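Local coordinates for protein S-adenosylmethionine dependent methyltransferase (Mesorhizobium loti, PDB 3BKW) that probably acts as an S-adenosylmethionine-dependent methyltransferase, transferring a methyl group to a substrate that is not identified, at residues Met78-Arg81 / Ala82-Ala85; Ala34-Ala37 / Met38-Glu41; Glu145-Ile148 / Tyr149-Pro152. All coordinates share one frame; numbering follows the deposited sequence. Where two conformers were deposited one is given.

The three contacts follow one another along the chain and illustrate how a helix is finished, capped or tied to its surroundings by neighbours a turn apart. Contact 2 ends helix 32-38, contact 1 lies on helix 76-84 of a beta-alpha-beta unit, and contact 3 starts the short helix after strand 138-145. Contacts 1 and 3 lie on opposite sides of the chain's centre, their own centres about 31 Å apart. Contacts 2 and 3 approach most closely, with nearest atoms about 10 Å apart; both adjoin strands of the main sheet. Contact 1 rests on the loop after strand 46-50, which in related methyltransferases borders the cofactor. Ethanediol molecules, probably from the crystallisation liquor, sit beside contacts 2 and 3.

Contact 1 of 3, residues Met78-Arg81 / Ala82-Ala85; sequences MLAR and ARAA
The carbonyl oxygens of Met78, Leu79, Ala80 and Arg81 accept, in turn, the amides of Ala82, Arg83, Ala84 and Ala85, four successive i to i+4 bonds of helix 76-84, of which Leu79 O to Arg83 N is the shortest at 2.9 Å. The side chain of Arg83 follows this bond back along the helix. With CG beside the backbone N (chi1 -71°) and the chain extended as far as NE, CG comes to 3.4 Å from Leu79 O. Its guanidinium then lies obliquely near the Leu79-Ala80 peptide, NH1 being 3.8 Å from Leu79 CB. NH2 meanwhile reaches across to hydrogen-bond Tyr93 O on strand 91-95, and NH1 makes a long, weak ion pair with Glu76. Next to Arg83, Ala82 CB lies 3.5 Å from Leu79 O, and Ala82 and Leu79 both press on Tyr93. Arg81 instead takes its charge to Phe54 in a cation-pi contact. Helix 76-84 is the crossover helix of the beta-alpha-beta unit between strands 68-73 and 91-95 of a Rossmann-like sheet. Chemically, Arg83 divides its labour: its methylenes cover a helix turn, while its charged end joins helix to sheet by a hydrogen bond beside the apolar packing of Leu79 and Ala82 on Tyr93.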
loop_
_atom_site.group_PDB
_atom_site.type_symbol
_atom_site.label_atom_id
_atom_site.label_comp_id
_atom_site.label_asym_id
_atom_site.label_seq_id
_atom_site.Cartn_x
_atom_site.Cartn_y
_atom_site.Cartn_z
HETATM N N MSE A 78 -14.927 -28.024 -11.936
HETATM C CA MSE A 78 -15.500 -26.710 -11.676
HETATM C C MSE A 78 -15.741 -25.966 -12.991
HETATM O O MSE A 78 -16.761 -25.282 -13.144
HETATM C CB MSE A 78 -14.647 -25.894 -10.704
HETATM C CG MSE A 78 -15.291 -24.586 -10.329
HETATM SE SE MSE A 78 -17.107 -24.768 -9.643
HETATM C CE MSE A 78 -16.598 -25.313 -7.850
ATOM N N LEU A 79 -14.827 -26.129 -13.953
ATOM C CA LEU A 79 -14.978 -25.543 -15.294
ATOM C C LEU A 79 -16.168 -26.166 -16.035
ATOM O O LEU A 79 -16.842 -25.473 -16.798
ATOM C CB LEU A 79 -13.697 -25.696 -16.126
ATOM C CG LEU A 79 -12.451 -24.941 -15.645
ATOM C CD1 LEU A 79 -11.268 -25.265 -16.529
ATOM C CD2 LEU A 79 -12.673 -23.441 -15.595
ATOM N N ALA A 80 -16.425 -27.460 -15.808
ATOM C CA ALA A 80 -17.580 -28.150 -16.408
ATOM C C ALA A 80 -18.903 -27.530 -15.944
ATOM O O ALA A 80 -19.814 -27.340 -16.767
ATOM C CB ALA A 80 -17.551 -29.674 -16.104
ATOM N N ARG A 81 -18.986 -27.207 -14.649
ATOM C CA ARG A 81 -20.170 -26.538 -14.067
ATOM C C ARG A 81 -20.309 -25.110 -14.618
ATOM O O ARG A 81 -21.415 -24.667 -14.929
ATOM C CB ARG A 81 -20.137 -26.525 -12.522
ATOM C CG ARG A 81 -19.977 -27.920 -11.896
ATOM C CD ARG A 81 -20.582 -28.094 -10.502
ATOM N NE ARG A 81 -20.111 -27.143 -9.489
ATOM C CZ ARG A 81 -20.730 -26.020 -9.088
ATOM N NH1 ARG A 81 -20.160 -25.270 -8.136
ATOM N NH2 ARG A 81 -21.903 -25.620 -9.599
ATOM N N ALA A 82 -19.183 -24.407 -14.749
ATOM C CA ALA A 82 -19.151 -23.056 -15.332
ATOM C C ALA A 82 -19.686 -23.047 -16.767
ATOM O O ALA A 82 -20.524 -22.213 -17.098
ATOM C CB ALA A 82 -17.734 -22.475 -15.298
ATOM N N ARG A 83 -19.213 -23.978 -17.600
ATOM C CA ARG A 83 -19.692 -24.086 -19.001
ATOM C C ARG A 83 -21.203 -24.299 -19.071
ATOM O O ARG A 83 -21.899 -23.575 -19.798
ATOM C CB ARG A 83 -18.995 -25.219 -19.756
ATOM C CG ARG A 83 -17.548 -24.944 -20.066
ATOM C CD ARG A 83 -16.940 -26.063 -20.885
ATOM N NE ARG A 83 -15.478 -25.986 -20.884
ATOM C CZ ARG A 83 -14.654 -26.655 -20.072
ATOM N NH1 ARG A 83 -15.078 -27.557 -19.181
ATOM N NH2 ARG A 83 -13.350 -26.439 -20.183
ATOM N N ALA A 84 -21.684 -25.271 -18.289
ATOM C CA ALA A 84 -23.120 -25.609 -18.181
ATOM C C ALA A 84 -24.014 -24.415 -17.812
ATOM O O ALA A 84 -25.153 -24.327 -18.293
ATOM C CB ALA A 84 -23.327 -26.737 -17.175
ATOM N N ALA A 85 -23.490 -23.503 -16.987
ATOM C CA ALA A 85 -24.222 -22.298 -16.567
ATOM C C ALA A 85 -24.454 -21.247 -17.672
ATOM O O ALA A 85 -25.196 -20.287 -17.438
ATOM C CB ALA A 85 -23.546 -21.656 -15.348
#

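Contact 2 of 3, residues Ala34-Ala37 / Met38-Glu41; sequences ALRA and MLPE. With EDO (1,2-ethanediol), chain I.
Met38 folds its selenomethionine side chain back along the turn that precedes it, a good example of a helix covering carbonyls of its final turn. CB begins 3.3 Å from Leu35 O. From there CG, which lies beside the backbone N, comes to 3.3 Å from Ala34 O, one residue further back. SE stays near that same oxygen, 3.6 Å from Ala34 O, and also flanks the tip of Leu35, with CD1 of Leu35 4.2 Å from SE of Met38. The bend at the last torsion (chi3 55°) then turns the terminal methyl off the line of the chain, and the side chain as a whole packs on Leu238 and Ser240 of strand 236-242.

The backbone tightens as helix 32-38 ends. Met38 N bonds Leu35 O at 3.0 Å and Leu39 N bonds Arg36 O at 3.1 Å, both i to i+3 and both with the donor some 63° or more out of the carbonyl plane; the i to i+4 alternatives are weak. A water adds a second donor to Arg36 O and another to Leu39 O, bridging the two.

Leu39 lays CD1 3.8 Å from Arg36 CA and meets Tyr112, Val141, Phe57 and Trp60 between sheet and helix 56-63. An alanine here, without the isopropyl end, would probably leave a gap among those aromatic and aliphatic partners, with Trp60 and Phe57 less firmly held. Further on, an ethanediol, probably from the crystallisation liquor, donates from O2 to Pro40 O at 2.8 Å. The chemistry implies that water and the amides of Met38 and Leu39 serve the carbonyls at the helix end, while Met38 is buried against strand 236-242 and Leu39 packs between the sheet and helix 56-63.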
loop_
_atom_site.group_PDB
_atom_site.type_symbol
_atom_site.label_atom_id
_atom_site.label_comp_id
_atom_site.label_asym_id
_atom_site.label_seq_id
_atom_site.Cartn_x
_atom_site.Cartn_y
_atom_site.Cartn_z
ATOM N N ALA A 34 -16.688 -3.008 -4.168
ATOM C CA ALA A 34 -15.432 -2.243 -4.142
ATOM C C ALA A 34 -14.512 -2.613 -5.291
ATOM O O ALA A 34 -13.936 -1.731 -5.927
ATOM C CB ALA A 34 -14.712 -2.467 -2.833
ATOM N N LEU A 35 -14.402 -3.910 -5.569
ATOM C CA LEU A 35 -13.546 -4.401 -6.663
ATOM C C LEU A 35 -14.168 -4.043 -8.018
ATOM O O LEU A 35 -13.473 -3.566 -8.924
ATOM C CB LEU A 35 -13.302 -5.908 -6.509
ATOM C CG LEU A 35 -12.156 -6.503 -7.319
ATOM C CD1 LEU A 35 -10.838 -5.835 -6.927
ATOM C CD2 LEU A 35 -12.112 -8.028 -7.163
ATOM N N ARG A 36 -15.496 -4.206 -8.129
ATOM C CA ARG A 36 -16.243 -3.834 -9.343
ATOM C C ARG A 36 -16.032 -2.349 -9.691
ATOM O O ARG A 36 -15.839 -2.000 -10.854
ATOM C CB ARG A 36 -17.730 -4.109 -9.153
ATOM C CG ARG A 36 -18.607 -3.746 -10.367
ATOM C CD ARG A 36 -20.070 -3.977 -10.045
ATOM N NE ARG A 36 -20.503 -3.163 -8.916
ATOM C CZ ARG A 36 -21.590 -3.375 -8.161
ATOM N NH1 ARG A 36 -22.414 -4.410 -8.382
ATOM N NH2 ARG A 36 -21.855 -2.546 -7.151
ATOM N N ALA A 37 -16.049 -1.495 -8.662
ATOM C CA ALA A 37 -15.836 -0.051 -8.832
ATOM C C ALA A 37 -14.462 0.311 -9.404
ATOM O O ALA A 37 -14.312 1.358 -10.049
ATOM C CB ALA A 37 -16.057 0.666 -7.528
HETATM N N MSE A 38 -13.484 -0.576 -9.188
HETATM C CA MSE A 38 -12.111 -0.409 -9.657
HETATM C C MSE A 38 -11.885 -0.868 -11.091
HETATM O O MSE A 38 -10.883 -0.505 -11.711
HETATM C CB MSE A 38 -11.177 -1.142 -8.710
HETATM C CG MSE A 38 -11.190 -0.564 -7.316
HETATM SE SE MSE A 38 -10.375 -1.719 -6.020
HETATM C CE MSE A 38 -8.632 -1.971 -6.842
ATOM N N LEU A 39 -12.828 -1.633 -11.637
ATOM C CA LEU A 39 -12.713 -2.138 -12.992
ATOM C C LEU A 39 -12.889 -1.032 -14.006
ATOM O O LEU A 39 -13.569 -0.048 -13.731
ATOM C CB LEU A 39 -13.811 -3.166 -13.280
ATOM C CG LEU A 39 -13.838 -4.441 -12.446
ATOM C CD1 LEU A 39 -15.142 -5.199 -12.770
ATOM C CD2 LEU A 39 -12.577 -5.282 -12.721
ATOM N N PRO A 40 -12.283 -1.191 -15.192
ATOM C CA PRO A 40 -12.593 -0.263 -16.260
ATOM C C PRO A 40 -13.997 -0.624 -16.793
ATOM O O PRO A 40 -14.547 -1.659 -16.406
ATOM C CB PRO A 40 -11.538 -0.611 -17.308
ATOM C CG PRO A 40 -11.334 -2.072 -17.110
ATOM C CD PRO A 40 -11.342 -2.237 -15.647
ATOM N N GLU A 41 -14.572 0.215 -17.649
ATOM C CA GLU A 41 -15.805 -0.167 -18.336
ATOM C C GLU A 41 -15.501 -1.461 -19.134
ATOM O O GLU A 41 -14.581 -1.483 -19.942
ATOM C CB GLU A 41 -16.283 0.965 -19.250
ATOM C CG GLU A 41 -17.430 0.591 -20.189
ATOM C CD GLU A 41 -18.656 0.081 -19.466
ATOM O OE1 GLU A 41 -19.141 0.792 -18.557
ATOM O OE2 GLU A 41 -19.129 -1.018 -19.824
HETATM C C1 EDO I . -19.568 -1.820 -15.187
HETATM O O1 EDO I . -20.784 -2.138 -15.872
HETATM C C2 EDO I . -18.404 -2.123 -16.123
HETATM O O2 EDO I . -17.139 -2.144 -15.436
HETATM O O HOH W 1 -16.243 0.077 -12.724
#

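Contact 3 of 3, residues Glu145-Ile148 / Tyr149-Pro152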
loop_
_atom_site.group_PDB
_atom_site.type_symbol
_atom_site.label_atom_id
_atom_site.label_comp_id
_atom_site.label_asym_id
_atom_site.label_seq_id
_atom_site.Cartn_x
_atom_site.Cartn_y
_atom_site.Cartn_z
ATOM N N GLU A 145 -5.963 -11.968 -0.054
ATOM C CA GLU A 145 -5.979 -11.818 1.387
ATOM C C GLU A 145 -4.939 -10.770 1.752
ATOM O O GLU A 145 -3.841 -10.731 1.199
ATOM C CB GLU A 145 -5.652 -13.118 2.116
ATOM C CG GLU A 145 -6.818 -14.078 2.135
ATOM C CD GLU A 145 -6.563 -15.377 2.847
ATOM O OE1 GLU A 145 -5.603 -15.469 3.623
ATOM O OE2 GLU A 145 -7.346 -16.302 2.606
ATOM N N HIS A 146 -5.323 -9.892 2.659
ATOM C CA HIS A 146 -4.460 -8.786 3.104
ATOM C C HIS A 146 -3.333 -9.347 3.984
ATOM O O HIS A 146 -3.563 -10.312 4.718
ATOM C CB HIS A 146 -5.310 -7.806 3.924
ATOM C CG HIS A 146 -4.668 -6.480 4.155
ATOM N ND1 HIS A 146 -3.654 -6.285 5.069
ATOM C CD2 HIS A 146 -4.934 -5.264 3.623
ATOM C CE1 HIS A 146 -3.300 -5.013 5.064
ATOM N NE2 HIS A 146 -4.061 -4.370 4.197
ATOM N N PRO A 147 -2.102 -8.781 3.879
ATOM C CA PRO A 147 -1.054 -9.282 4.779
ATOM C C PRO A 147 -1.339 -9.184 6.302
ATOM O O PRO A 147 -0.828 -9.989 7.073
ATOM C CB PRO A 147 0.197 -8.492 4.328
ATOM C CG PRO A 147 -0.329 -7.323 3.620
ATOM C CD PRO A 147 -1.583 -7.753 2.958
ATOM N N ILE A 148 -2.154 -8.222 6.746
ATOM C CA ILE A 148 -2.574 -8.165 8.158
ATOM C C ILE A 148 -3.310 -9.458 8.536
ATOM O O ILE A 148 -3.104 -10.002 9.607
ATOM C CB ILE A 148 -3.470 -6.951 8.448
ATOM C CG1 ILE A 148 -2.604 -5.691 8.482
ATOM C CG2 ILE A 148 -4.224 -7.133 9.802
ATOM C CD1 ILE A 148 -3.378 -4.410 8.517
ATOM N N TYR A 149 -4.169 -9.926 7.634
ATOM C CA TYR A 149 -4.916 -11.149 7.815
ATOM C C TYR A 149 -4.029 -12.397 7.702
ATOM O O TYR A 149 -4.207 -13.354 8.476
ATOM C CB TYR A 149 -6.076 -11.186 6.807
ATOM C CG TYR A 149 -6.989 -12.370 6.958
ATOM C CD1 TYR A 149 -8.018 -12.377 7.903
ATOM C CD2 TYR A 149 -6.839 -13.488 6.140
ATOM C CE1 TYR A 149 -8.867 -13.493 8.041
ATOM C CE2 TYR A 149 -7.665 -14.607 6.276
ATOM C CZ TYR A 149 -8.692 -14.595 7.216
ATOM O OH TYR A 149 -9.506 -15.702 7.357
HETATM N N MSE A 150 -3.095 -12.409 6.756
HETATM C CA MSE A 150 -2.214 -13.571 6.531
HETATM C C MSE A 150 -1.035 -13.720 7.486
HETATM O O MSE A 150 -0.549 -14.826 7.695
HETATM C CB MSE A 150 -1.625 -13.528 5.117
HETATM C CG MSE A 150 -2.642 -13.636 4.012
HETATM SE SE MSE A 150 -1.747 -13.854 2.295
HETATM C CE MSE A 150 -0.833 -12.082 2.189
ATOM N N ALA A 151 -0.536 -12.605 8.015
ATOM C CA ALA A 151 0.672 -12.606 8.858
ATOM C C ALA A 151 0.723 -13.535 10.073
ATOM O O ALA A 151 1.703 -14.252 10.242
ATOM C CB ALA A 151 0.986 -11.177 9.336
ATOM N N PRO A 152 -0.314 -13.511 10.928
ATOM C CA PRO A 152 -0.162 -14.193 12.221
ATOM C C PRO A 152 0.035 -15.714 12.213
ATOM O O PRO A 152 -0.552 -16.413 11.387
ATOM C CB PRO A 152 -1.441 -13.806 12.981
ATOM C CG PRO A 152 -2.023 -12.668 12.236
ATOM C CD PRO A 152 -1.636 -12.868 10.812
#
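Tyr149 presents one edge of its ring to the carboxylate of Glu145, whose OE1 lies 3.4 Å from CD2 and 3.5 Å from CE2 of Tyr149. OE1 lies in the ring plane and therefore meets the C-H edge at these two carbons; the carboxylate itself is turned 89° to the ring. Holding CG anti to its backbone N (chi1 -176°) brings the tyrosine back to this position, and a salt bridge from OE1 to Lys189 steadies the carboxylate. The His146 ring is likewise met at an edge: Ile148 N donates to ND1 of His146 at 3.0 Å, only 3° out of the ring plane, while NE2 bonds Glu213.

This is an N-cap. His146 follows strand 138-145 of the Rossmann-like sheet, and its side chain supplies an acceptor for one of the first amides of helix 147-150; Pro147, next in line, has no amide hydrogen to satisfy. His146 O takes Met150 N at 3.0 Å in the carbonyl plane, and Pro147 O takes Ala151 N at 2.8 Å.

Met150 runs back toward Glu145. Its CG lies 3.6 Å from Glu145 CB, and the bent tip brings CE to 3.4 Å from Glu145 O and alongside the Pro147 ring. His191 of strand 189-191 packs on Met150, Pro147 and Ala151, whereas Ile148 turns to Ile169 and to Tyr172 of the second subunit. Pro152 can offer Ile148 O no N-H; its CD sits 3.4 Å from Ile148 O, and Trp167 NE1 donates to that oxygen instead.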